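Local coordinates for protein ethylbenzene dehydrogenase alpha-subunit (Aromatoleum aromaticum, PDB 2IVF) that belongs to the molybdopterin oxidoreductase family and houses a molybdenum atom, MGD, MD1 and an iron-sulfur cluster, at residues 217-222 with 958-963; 454-459 with 939-944; 568-573 with 830-835. All blocks are in the same frame, centred on the assembly; numbering follows the deposited sequence.

Contact 1. Residues 217-222 with 958-963. With MD1 (phosphoric acid 4-(2-amino-4-oxo-3,4,5,6,-tetrahydro-pteridin-6-yl)-2-hydroxy-3,4-dimercapto-but-3-en-yl ester guanylate ester), chain N.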
loop_
_atom_site.group_PDB
_atom_site.type_symbol
_atom_site.label_atom_id
_atom_site.label_comp_id
_atom_site.label_asym_id
_atom_site.label_seq_id
_atom_site.Cartn_x
_atom_site.Cartn_y
_atom_site.Cartn_z
ATOM N N ILE A 217 12.343 12.069 -15.555
ATOM C CA ILE A 217 11.686 11.124 -14.671
ATOM C C ILE A 217 10.169 11.302 -14.723
ATOM O O ILE A 217 9.436 10.360 -14.908
ATOM C CB ILE A 217 12.217 11.241 -13.214
ATOM C CG1 ILE A 217 11.327 10.473 -12.213
ATOM C CG2 ILE A 217 12.326 12.700 -12.762
ATOM C CD1 ILE A 217 11.346 8.965 -12.409
ATOM N N ASN A 218 9.686 12.530 -14.563
ATOM C CA ASN A 218 8.238 12.731 -14.441
ATOM C C ASN A 218 7.443 12.468 -15.688
ATOM O O ASN A 218 6.338 11.936 -15.624
ATOM C CB ASN A 218 7.946 14.127 -13.917
ATOM C CG ASN A 218 7.848 14.121 -12.465
ATOM O OD1 ASN A 218 8.860 14.094 -11.760
ATOM N ND2 ASN A 218 6.619 14.013 -11.972
ATOM N N VAL A 219 8.006 12.849 -16.812
ATOM C CA VAL A 219 7.381 12.592 -18.103
ATOM C C VAL A 219 7.412 11.056 -18.356
ATOM O O VAL A 219 6.480 10.487 -18.957
ATOM C CB VAL A 219 8.089 13.390 -19.159
ATOM C CG1 VAL A 219 7.460 13.197 -20.568
ATOM C CG2 VAL A 219 8.076 14.906 -18.735
ATOM N N ASP A 220 8.474 10.404 -17.869
ATOM C CA ASP A 220 8.679 8.984 -18.127
ATOM C C ASP A 220 7.675 8.136 -17.325
ATOM O O ASP A 220 7.110 7.163 -17.844
ATOM C CB ASP A 220 10.130 8.591 -17.834
ATOM C CG ASP A 220 10.450 7.178 -18.298
ATOM O OD1 ASP A 220 10.400 6.901 -19.538
ATOM O OD2 ASP A 220 10.752 6.347 -17.417
ATOM N N ILE A 221 7.434 8.531 -16.085
ATOM C CA ILE A 221 6.480 7.796 -15.232
ATOM C C ILE A 221 5.045 8.120 -15.590
ATOM O O ILE A 221 4.195 7.235 -15.598
ATOM C CB ILE A 221 6.757 7.998 -13.757
ATOM C CG1 ILE A 221 6.705 9.487 -13.348
ATOM C CG2 ILE A 221 8.123 7.386 -13.395
ATOM C CD1 ILE A 221 7.261 9.805 -11.948
ATOM N N GLY A 222 4.790 9.367 -15.956
ATOM C CA GLY A 222 3.441 9.808 -16.258
ATOM C C GLY A 222 2.745 10.518 -15.137
ATOM O O GLY A 222 1.543 10.291 -14.943
ATOM N N ASN A 958 8.096 18.943 -16.772
ATOM C CA ASN A 958 6.967 19.709 -17.254
ATOM C C ASN A 958 6.960 19.811 -18.763
ATOM O O ASN A 958 7.786 20.468 -19.345
ATOM C CB ASN A 958 7.018 21.131 -16.687
ATOM C CG ASN A 958 6.780 21.170 -15.219
ATOM O OD1 ASN A 958 5.672 21.480 -14.773
ATOM N ND2 ASN A 958 7.803 20.830 -14.439
ATOM N N GLY A 959 6.005 19.166 -19.396
ATOM C CA GLY A 959 5.826 19.343 -20.830
ATOM C C GLY A 959 6.430 18.194 -21.601
ATOM O O GLY A 959 6.981 17.269 -21.020
ATOM N N SER A 960 6.306 18.283 -22.923
ATOM C CA SER A 960 6.702 17.211 -23.852
ATOM C C SER A 960 5.711 16.026 -23.716
ATOM O O SER A 960 4.996 15.907 -22.710
ATOM C CB SER A 960 8.166 16.787 -23.664
ATOM O OG SER A 960 8.309 15.761 -22.713
ATOM N N PRO A 961 5.601 15.209 -24.768
ATOM C CA PRO A 961 4.583 14.169 -24.849
ATOM C C PRO A 961 4.962 12.983 -24.012
ATOM O O PRO A 961 5.969 12.357 -24.277
ATOM C CB PRO A 961 4.555 13.821 -26.350
ATOM C CG PRO A 961 5.818 14.301 -26.895
ATOM C CD PRO A 961 6.416 15.300 -25.997
ATOM N N ALA A 962 4.167 12.687 -23.008
ATOM C CA ALA A 962 4.441 11.577 -22.088
ATOM C C ALA A 962 3.978 10.230 -22.668
ATOM O O ALA A 962 2.832 10.057 -23.058
ATOM C CB ALA A 962 3.786 11.845 -20.722
ATOM N N PRO A 963 4.893 9.249 -22.731
ATOM C CA PRO A 963 4.581 7.924 -23.296
ATOM C C PRO A 963 3.929 6.993 -22.292
ATOM O O PRO A 963 4.409 5.873 -22.056
ATOM C CB PRO A 963 5.963 7.425 -23.693
ATOM C CG PRO A 963 6.818 7.968 -22.560
ATOM C CD PRO A 963 6.294 9.346 -22.297
HETATM P PB MD1 N . 9.898 2.741 -10.809
HETATM O O3B MD1 N . 9.528 1.748 -9.634
HETATM O O1B MD1 N . 10.530 3.933 -10.189
HETATM O O2B MD1 N . 10.476 2.050 -11.983
HETATM O O3A MD1 N . 8.454 3.188 -11.290
HETATM C C10 MD1 N . 7.762 4.330 -10.739
HETATM C C11 MD1 N . 6.378 4.256 -11.362
HETATM O O11 MD1 N . 5.702 3.211 -10.583
HETATM C C12 MD1 N . 5.642 5.553 -11.159
HETATM S S12 MD1 N . 6.154 6.711 -10.008
HETATM C C13 MD1 N . 4.485 5.829 -11.842
HETATM S S13 MD1 N . 3.607 7.249 -11.597
HETATM C C14 MD1 N . 3.928 4.918 -12.869
HETATM N N15 MD1 N . 2.626 4.379 -12.668
HETATM C C16 MD1 N . 2.108 3.433 -13.514
HETATM C C15 MD1 N . 0.793 3.055 -13.315
HETATM O O14 MD1 N . 0.091 3.566 -12.401
HETATM N N17 MD1 N . 0.358 2.058 -14.126
HETATM C C17 MD1 N . 1.162 1.520 -15.131
HETATM N N16 MD1 N . 0.621 0.569 -15.881
HETATM N N18 MD1 N . 2.420 1.947 -15.325
HETATM C C20 MD1 N . 2.888 2.891 -14.537
HETATM N N8 MD1 N . 4.142 3.364 -14.761
HETATM C C7 MD1 N . 4.815 4.334 -13.941
HETATM P PA MD1 N . 10.084 0.302 -9.198
HETATM O O1A MD1 N . 9.762 0.190 -7.743
HETATM O O2A MD1 N . 9.485 -0.704 -10.104
HETATM O "O5'" MD1 N . 11.647 0.333 -9.420
HETATM C "C5'" MD1 N . 12.398 1.129 -8.511
HETATM C "C4'" MD1 N . 13.518 0.340 -7.971
HETATM O "O4'" MD1 N . 14.071 1.185 -6.969
HETATM C "C1'" MD1 N . 14.625 0.283 -6.011
HETATM N N9 MD1 N . 14.889 0.882 -4.696
HETATM C C4 MD1 N . 16.106 1.193 -4.273
HETATM N N3 MD1 N . 17.297 1.071 -4.907
HETATM C C2 MD1 N . 18.419 1.462 -4.302
HETATM N N2 MD1 N . 19.618 1.359 -4.935
HETATM N N1 MD1 N . 18.334 1.907 -2.998
HETATM C C6 MD1 N . 17.161 2.053 -2.297
HETATM O O6 MD1 N . 17.190 2.528 -1.162
HETATM C C5 MD1 N . 15.982 1.688 -2.965
HETATM N N7 MD1 N . 14.694 1.652 -2.640
HETATM C C8 MD1 N . 14.043 1.172 -3.704
HETATM C "C2'" MD1 N . 13.577 -0.817 -5.866
HETATM O "O2'" MD1 N . 14.116 -2.073 -5.387
HETATM C "C3'" MD1 N . 12.960 -0.905 -7.270
HETATM O "O3'" MD1 N . 13.384 -2.099 -7.978
#
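Behind the wall of the MD1 pocket, Val219 of the short helix 217-221 packs into the bend of the loop 958-963, while Ile221 of the same helix bears on MD1. Both methyl groups of Val219 reach across. With CG1 anti to the backbone N (chi1 -179°), that branch lies 3.4 Å from Ser960 OG and also packs on Ala962, where CG1 is 3.9 Å from CB. The other branch meets the backbone, with Val219 CG2 3.5 Å from Gly959 O. Ser960 OG donates to that same Gly959 O at 2.6 Å, in the carbonyl plane and on a lone pair, which keeps the hydroxyl beside the valine. The carbonyl of Val219 is buried without a polar partner and is instead covered by carbon: Ala962 CB lies 3.5 Å from Val219 O, and Pro963 CD closes on the same oxygen.

Two residues on, and on the other side of the helix, Ile221 sets CB 3.7 Å from MD1 C12 and C13, the two sulfur-bearing carbons. A chi1 of 58° sends CG1 between its backbone N and carbonyl carbon, and CD1 comes to rest 3.8 Å from MD1 S12. Asp220 is held by salt bridges to Arg613 and Lys614, and Arg615 donates to Ile221 O. The contact thus backs an MD1-lining helix with a loop from the C-terminal part of the chain, consistent with the molybdopterin oxidoreductase fold, in which segments far apart in sequence enclose the pterin site.

Contact 2. Residues 454-459 with 939-944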
loop_
_atom_site.group_PDB
_atom_site.type_symbol
_atom_site.label_atom_id
_atom_site.label_comp_id
_atom_site.label_asym_id
_atom_site.label_seq_id
_atom_site.Cartn_x
_atom_site.Cartn_y
_atom_site.Cartn_z
ATOM N N GLY A 454 -6.014 13.074 -20.800
ATOM C CA GLY A 454 -6.119 13.599 -19.439
ATOM C C GLY A 454 -6.081 15.124 -19.457
ATOM O O GLY A 454 -6.646 15.758 -18.594
ATOM N N ASP A 455 -5.375 15.710 -20.417
ATOM C CA ASP A 455 -5.314 17.171 -20.498
ATOM C C ASP A 455 -6.712 17.720 -20.694
ATOM O O ASP A 455 -7.096 18.641 -19.993
ATOM C CB ASP A 455 -4.343 17.685 -21.598
ATOM C CG ASP A 455 -4.638 17.160 -22.963
ATOM O OD1 ASP A 455 -5.347 16.136 -23.126
ATOM O OD2 ASP A 455 -4.066 17.756 -23.900
ATOM N N LEU A 456 -7.490 17.119 -21.602
ATOM C CA LEU A 456 -8.882 17.533 -21.815
ATOM C C LEU A 456 -9.744 17.345 -20.625
ATOM O O LEU A 456 -10.576 18.191 -20.325
ATOM C CB LEU A 456 -9.522 16.790 -22.972
ATOM C CG LEU A 456 -9.024 17.245 -24.345
ATOM C CD1 LEU A 456 -9.632 16.319 -25.427
ATOM C CD2 LEU A 456 -9.335 18.738 -24.671
ATOM N N MET A 457 -9.561 16.209 -19.952
ATOM C CA MET A 457 -10.277 15.928 -18.721
ATOM C C MET A 457 -9.991 16.939 -17.638
ATOM O O MET A 457 -10.894 17.358 -16.907
ATOM C CB MET A 457 -9.864 14.528 -18.243
ATOM C CG MET A 457 -10.259 13.404 -19.240
ATOM S SD MET A 457 -9.438 11.771 -18.989
ATOM C CE MET A 457 -9.682 11.436 -17.254
ATOM N N GLU A 458 -8.705 17.287 -17.492
ATOM C CA GLU A 458 -8.274 18.308 -16.547
ATOM C C GLU A 458 -8.749 19.703 -16.961
ATOM O O GLU A 458 -9.239 20.432 -16.137
ATOM C CB GLU A 458 -6.735 18.329 -16.417
ATOM C CG GLU A 458 -6.180 17.122 -15.681
ATOM C CD GLU A 458 -4.699 16.888 -15.974
ATOM O OE1 GLU A 458 -4.018 17.896 -16.214
ATOM O OE2 GLU A 458 -4.238 15.715 -15.955
ATOM N N ARG A 459 -8.574 20.103 -18.215
ATOM C CA ARG A 459 -9.064 21.418 -18.616
ATOM C C ARG A 459 -10.553 21.592 -18.290
ATOM O O ARG A 459 -11.017 22.665 -17.887
ATOM C CB ARG A 459 -8.796 21.626 -20.097
ATOM C CG ARG A 459 -7.350 21.758 -20.389
ATOM C CD ARG A 459 -7.112 21.765 -21.901
ATOM N NE ARG A 459 -7.737 22.922 -22.552
ATOM C CZ ARG A 459 -8.050 22.990 -23.827
ATOM N NH1 ARG A 459 -7.803 21.973 -24.631
ATOM N NH2 ARG A 459 -8.584 24.087 -24.304
ATOM N N MET A 939 1.089 5.331 -26.131
ATOM C CA MET A 939 0.918 6.284 -27.220
ATOM C C MET A 939 1.009 7.702 -26.660
ATOM O O MET A 939 0.188 8.069 -25.843
ATOM C CB MET A 939 -0.458 6.094 -27.877
ATOM C CG MET A 939 -0.693 4.758 -28.539
ATOM S SD MET A 939 0.403 4.471 -29.963
ATOM C CE MET A 939 -0.270 5.582 -31.208
ATOM N N PRO A 940 2.032 8.489 -27.052
ATOM C CA PRO A 940 2.086 9.844 -26.554
ATOM C C PRO A 940 1.140 10.738 -27.315
ATOM O O PRO A 940 0.984 10.575 -28.523
ATOM C CB PRO A 940 3.538 10.265 -26.817
ATOM C CG PRO A 940 4.251 9.066 -27.248
ATOM C CD PRO A 940 3.218 8.176 -27.856
ATOM N N LYS A 941 0.555 11.707 -26.624
ATOM C CA LYS A 941 -0.397 12.621 -27.252
ATOM C C LYS A 941 0.351 13.573 -28.169
ATOM O O LYS A 941 1.145 14.375 -27.703
ATOM C CB LYS A 941 -1.255 13.380 -26.205
ATOM C CG LYS A 941 -2.295 14.284 -26.891
ATOM C CD LYS A 941 -3.505 14.518 -26.024
ATOM C CE LYS A 941 -4.425 15.574 -26.618
ATOM N NZ LYS A 941 -5.724 15.647 -25.864
ATOM N N PRO A 942 0.147 13.450 -29.489
ATOM C CA PRO A 942 0.948 14.238 -30.416
ATOM C C PRO A 942 0.848 15.761 -30.248
ATOM O O PRO A 942 1.799 16.461 -30.586
ATOM C CB PRO A 942 0.394 13.838 -31.784
ATOM C CG PRO A 942 -0.148 12.552 -31.601
ATOM C CD PRO A 942 -0.773 12.571 -30.215
ATOM N N LEU A 943 -0.293 16.257 -29.725
ATOM C CA LEU A 943 -0.493 17.700 -29.566
ATOM C C LEU A 943 0.505 18.237 -28.542
ATOM O O LEU A 943 0.830 19.417 -28.547
ATOM C CB LEU A 943 -1.917 18.024 -29.108
ATOM C CG LEU A 943 -3.026 17.751 -30.125
ATOM C CD1 LEU A 943 -4.355 18.247 -29.521
ATOM C CD2 LEU A 943 -2.693 18.413 -31.425
ATOM N N HIS A 944 1.038 17.358 -27.711
ATOM C CA HIS A 944 2.061 17.767 -26.759
ATOM C C HIS A 944 3.470 17.919 -27.302
ATOM O O HIS A 944 4.372 18.208 -26.544
ATOM C CB HIS A 944 2.012 16.901 -25.522
ATOM C CG HIS A 944 0.690 16.938 -24.842
ATOM N ND1 HIS A 944 0.447 16.256 -23.665
ATOM C CD2 HIS A 944 -0.439 17.637 -25.115
ATOM C CE1 HIS A 944 -0.813 16.447 -23.304
ATOM N NE2 HIS A 944 -1.362 17.313 -24.142
#
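Asp455 and Lys941 form the closest backbone pair of this contact, yet their CA atoms stay 9.5 Å apart, and the gap is bridged by side chains alone. Asp455 lies in the first turn of helix 454-467. Opposite it, the loop 939-944 enters a 3-10 turn closed by His944 N to Lys941 O, so that Lys941 and His944 project together; Lys941 CB sits over the centre of the imidazole, 4.1 Å above its plane.

Lys941, extended to its end, gives a salt bridge from NZ to the syn lone pair of Asp455 OD1 at 2.8 Å. His944 NE2 donates to Asp455 OD2 at 2.8 Å, nearly straight at 161°. This oxygen lies close to the ring plane, but the donor stands well above the carboxylate plane, the planes being 81° apart. OD1 also takes a weak bond from Leu456 N, which may add to holding the group's rotation. Lys941 NZ has further partners in Glu826 and His453; His230 meets the His944 ring in a T-shaped stack, and Tyr821 also touches it. This His-carboxylate hydrogen bond and Lys-Asp salt bridge tie helix 454-467, in the molybdopterin oxidoreductase part, to a C-terminal loop.

Contact 3. Residues 568-573 with 830-835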
loop_
_atom_site.group_PDB
_atom_site.type_symbol
_atom_site.label_atom_id
_atom_site.label_comp_id
_atom_site.label_asym_id
_atom_site.label_seq_id
_atom_site.Cartn_x
_atom_site.Cartn_y
_atom_site.Cartn_z
ATOM N N PRO A 568 -8.499 9.726 -33.683
ATOM C CA PRO A 568 -8.922 9.893 -35.071
ATOM C C PRO A 568 -9.224 11.315 -35.512
ATOM O O PRO A 568 -9.386 11.547 -36.704
ATOM C CB PRO A 568 -10.196 9.055 -35.187
ATOM C CG PRO A 568 -10.559 8.620 -33.830
ATOM C CD PRO A 568 -9.488 8.977 -32.877
ATOM N N ALA A 569 -9.317 12.242 -34.568
ATOM C CA ALA A 569 -9.470 13.657 -34.864
ATOM C C ALA A 569 -8.159 14.281 -35.294
ATOM O O ALA A 569 -8.140 15.440 -35.736
ATOM C CB ALA A 569 -10.030 14.410 -33.632
ATOM N N LEU A 570 -7.051 13.544 -35.151
ATOM C CA LEU A 570 -5.766 14.071 -35.560
ATOM C C LEU A 570 -5.552 13.753 -37.045
ATOM O O LEU A 570 -6.002 12.717 -37.545
ATOM C CB LEU A 570 -4.636 13.528 -34.661
ATOM C CG LEU A 570 -4.704 13.805 -33.145
ATOM C CD1 LEU A 570 -3.465 13.220 -32.410
ATOM C CD2 LEU A 570 -4.855 15.303 -32.744
ATOM N N LYS A 571 -4.881 14.663 -37.749
ATOM C CA LYS A 571 -4.734 14.558 -39.187
ATOM C C LYS A 571 -3.503 13.743 -39.559
ATOM O O LYS A 571 -3.314 13.380 -40.729
ATOM C CB LYS A 571 -4.680 15.960 -39.806
ATOM C CG LYS A 571 -3.465 16.838 -39.388
ATOM C CD LYS A 571 -3.718 18.295 -39.848
ATOM C CE LYS A 571 -2.476 18.993 -40.395
ATOM N NZ LYS A 571 -2.890 20.169 -41.212
ATOM N N LYS A 572 -2.674 13.430 -38.564
ATOM C CA LYS A 572 -1.458 12.677 -38.797
ATOM C C LYS A 572 -0.893 12.044 -37.541
ATOM O O LYS A 572 -1.382 12.257 -36.423
ATOM C CB LYS A 572 -0.408 13.562 -39.468
ATOM C CG LYS A 572 -0.024 14.780 -38.666
ATOM C CD LYS A 572 0.606 15.790 -39.567
ATOM C CE LYS A 572 1.071 17.047 -38.867
ATOM N NZ LYS A 572 1.854 17.889 -39.850
ATOM N N SER A 573 0.115 11.203 -37.749
ATOM C CA SER A 573 0.735 10.429 -36.683
ATOM C C SER A 573 1.623 11.292 -35.822
ATOM O O SER A 573 2.077 12.356 -36.242
ATOM C CB SER A 573 1.631 9.320 -37.241
ATOM O OG SER A 573 2.637 9.872 -38.121
ATOM N N THR A 830 -13.082 19.707 -24.218
ATOM C CA THR A 830 -13.992 18.934 -25.016
ATOM C C THR A 830 -13.777 17.490 -24.639
ATOM O O THR A 830 -12.720 17.140 -24.099
ATOM C CB THR A 830 -13.745 19.124 -26.499
ATOM O OG1 THR A 830 -14.879 18.604 -27.204
ATOM C CG2 THR A 830 -12.457 18.395 -26.922
ATOM N N HIS A 831 -14.793 16.671 -24.896
ATOM C CA HIS A 831 -14.706 15.242 -24.628
ATOM C C HIS A 831 -14.264 14.494 -25.904
ATOM O O HIS A 831 -14.836 14.692 -27.006
ATOM C CB HIS A 831 -16.049 14.672 -24.196
ATOM C CG HIS A 831 -16.037 13.179 -24.144
ATOM N ND1 HIS A 831 -15.111 12.487 -23.396
ATOM C CD2 HIS A 831 -16.752 12.251 -24.815
ATOM C CE1 HIS A 831 -15.282 11.188 -23.584
ATOM N NE2 HIS A 831 -16.278 11.019 -24.427
ATOM N N LYS A 832 -13.205 13.707 -25.757
ATOM C CA LYS A 832 -12.804 12.731 -26.768
ATOM C C LYS A 832 -12.668 11.415 -26.087
ATOM O O LYS A 832 -12.024 11.335 -25.050
ATOM C CB LYS A 832 -11.461 13.073 -27.408
ATOM C CG LYS A 832 -11.519 14.293 -28.370
ATOM C CD LYS A 832 -10.129 14.559 -29.018
ATOM C CE LYS A 832 -10.093 15.688 -30.049
ATOM N NZ LYS A 832 -8.719 15.752 -30.627
ATOM N N ASP A 833 -13.252 10.379 -26.670
ATOM C CA ASP A 833 -13.065 9.054 -26.116
ATOM C C ASP A 833 -11.615 8.578 -26.290
ATOM O O ASP A 833 -10.875 9.026 -27.181
ATOM C CB ASP A 833 -14.139 8.062 -26.568
ATOM C CG ASP A 833 -15.472 8.233 -25.750
ATOM O OD1 ASP A 833 -16.515 8.444 -26.367
ATOM O OD2 ASP A 833 -15.484 8.187 -24.483
ATOM N N THR A 834 -11.162 7.770 -25.341
ATOM C CA THR A 834 -9.831 7.188 -25.445
ATOM C C THR A 834 -9.623 6.598 -26.813
ATOM O O THR A 834 -10.511 5.893 -27.323
ATOM C CB THR A 834 -9.705 6.034 -24.460
ATOM O OG1 THR A 834 -10.305 6.431 -23.216
ATOM C CG2 THR A 834 -8.222 5.642 -24.278
ATOM N N PRO A 835 -8.474 6.875 -27.449
ATOM C CA PRO A 835 -8.151 6.184 -28.687
ATOM C C PRO A 835 -8.148 4.662 -28.494
ATOM O O PRO A 835 -7.950 4.191 -27.386
ATOM C CB PRO A 835 -6.760 6.693 -28.978
ATOM C CG PRO A 835 -6.772 8.056 -28.455
ATOM C CD PRO A 835 -7.450 7.884 -27.131
#
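Ala569 CB rests against the end of Lys832, 3.5 Å from NZ and 3.8 Å from CE, where an Asx turn at Asp567 faces a lysine. This is plain packing at the surface, in which the loop before helix 574-583 meets the loop between helix 819-824 and strand 843-846. Leu570 adds a looser touch, its CD2 4.4 Å from Lys832 NZ. The lysine spans the gap because CG lies anti to its carbonyl carbon (chi1 -72°) and the chain is extended beyond it; the nearest CA atoms, those of Ala569 and Lys832, are 8.8 Å apart.

In the next shell, the ammonium is gripped by salt bridges to Asp567 and Glu826 and by a hydrogen bond to Ala824 O, a setting that would probably stabilise its charge. Leu456 and His453 also touch the Lys832 side chain, where Leu456 CD1 meets CD, and Leu570 is wedged among Tyr452, Tyr577 and Pro942. Asp567 serves both loops: its OD1 takes a bond from Ala569 N, an Asx turn that probably helps to place the alanine methyl beside the lysine, while its OD2 pairs with Lys832 NZ.

From the N terminus the chain passes through 217-222, 454-459 and 568-573, then meets their partners in reverse order: 830-835 closes contact 3, 939-944 closes contact 2 and 958-963 closes contact 1. The three closures are therefore concentric, and none crosses another. Contacts 1 and 2 meet through Pro961, which packs on Pro940, His944 and Lys941; contacts 2 and 3 meet where Leu456 touches Thr830 and Leu943 touches Leu570. Glu826 also joins these two, pairing with both Lys941 and Lys832. The series runs from the MD1-lining helix near the chain's centre, through helix 454-467, to surface loops, with centres of contacts 1 and 3 about 19 Å apart.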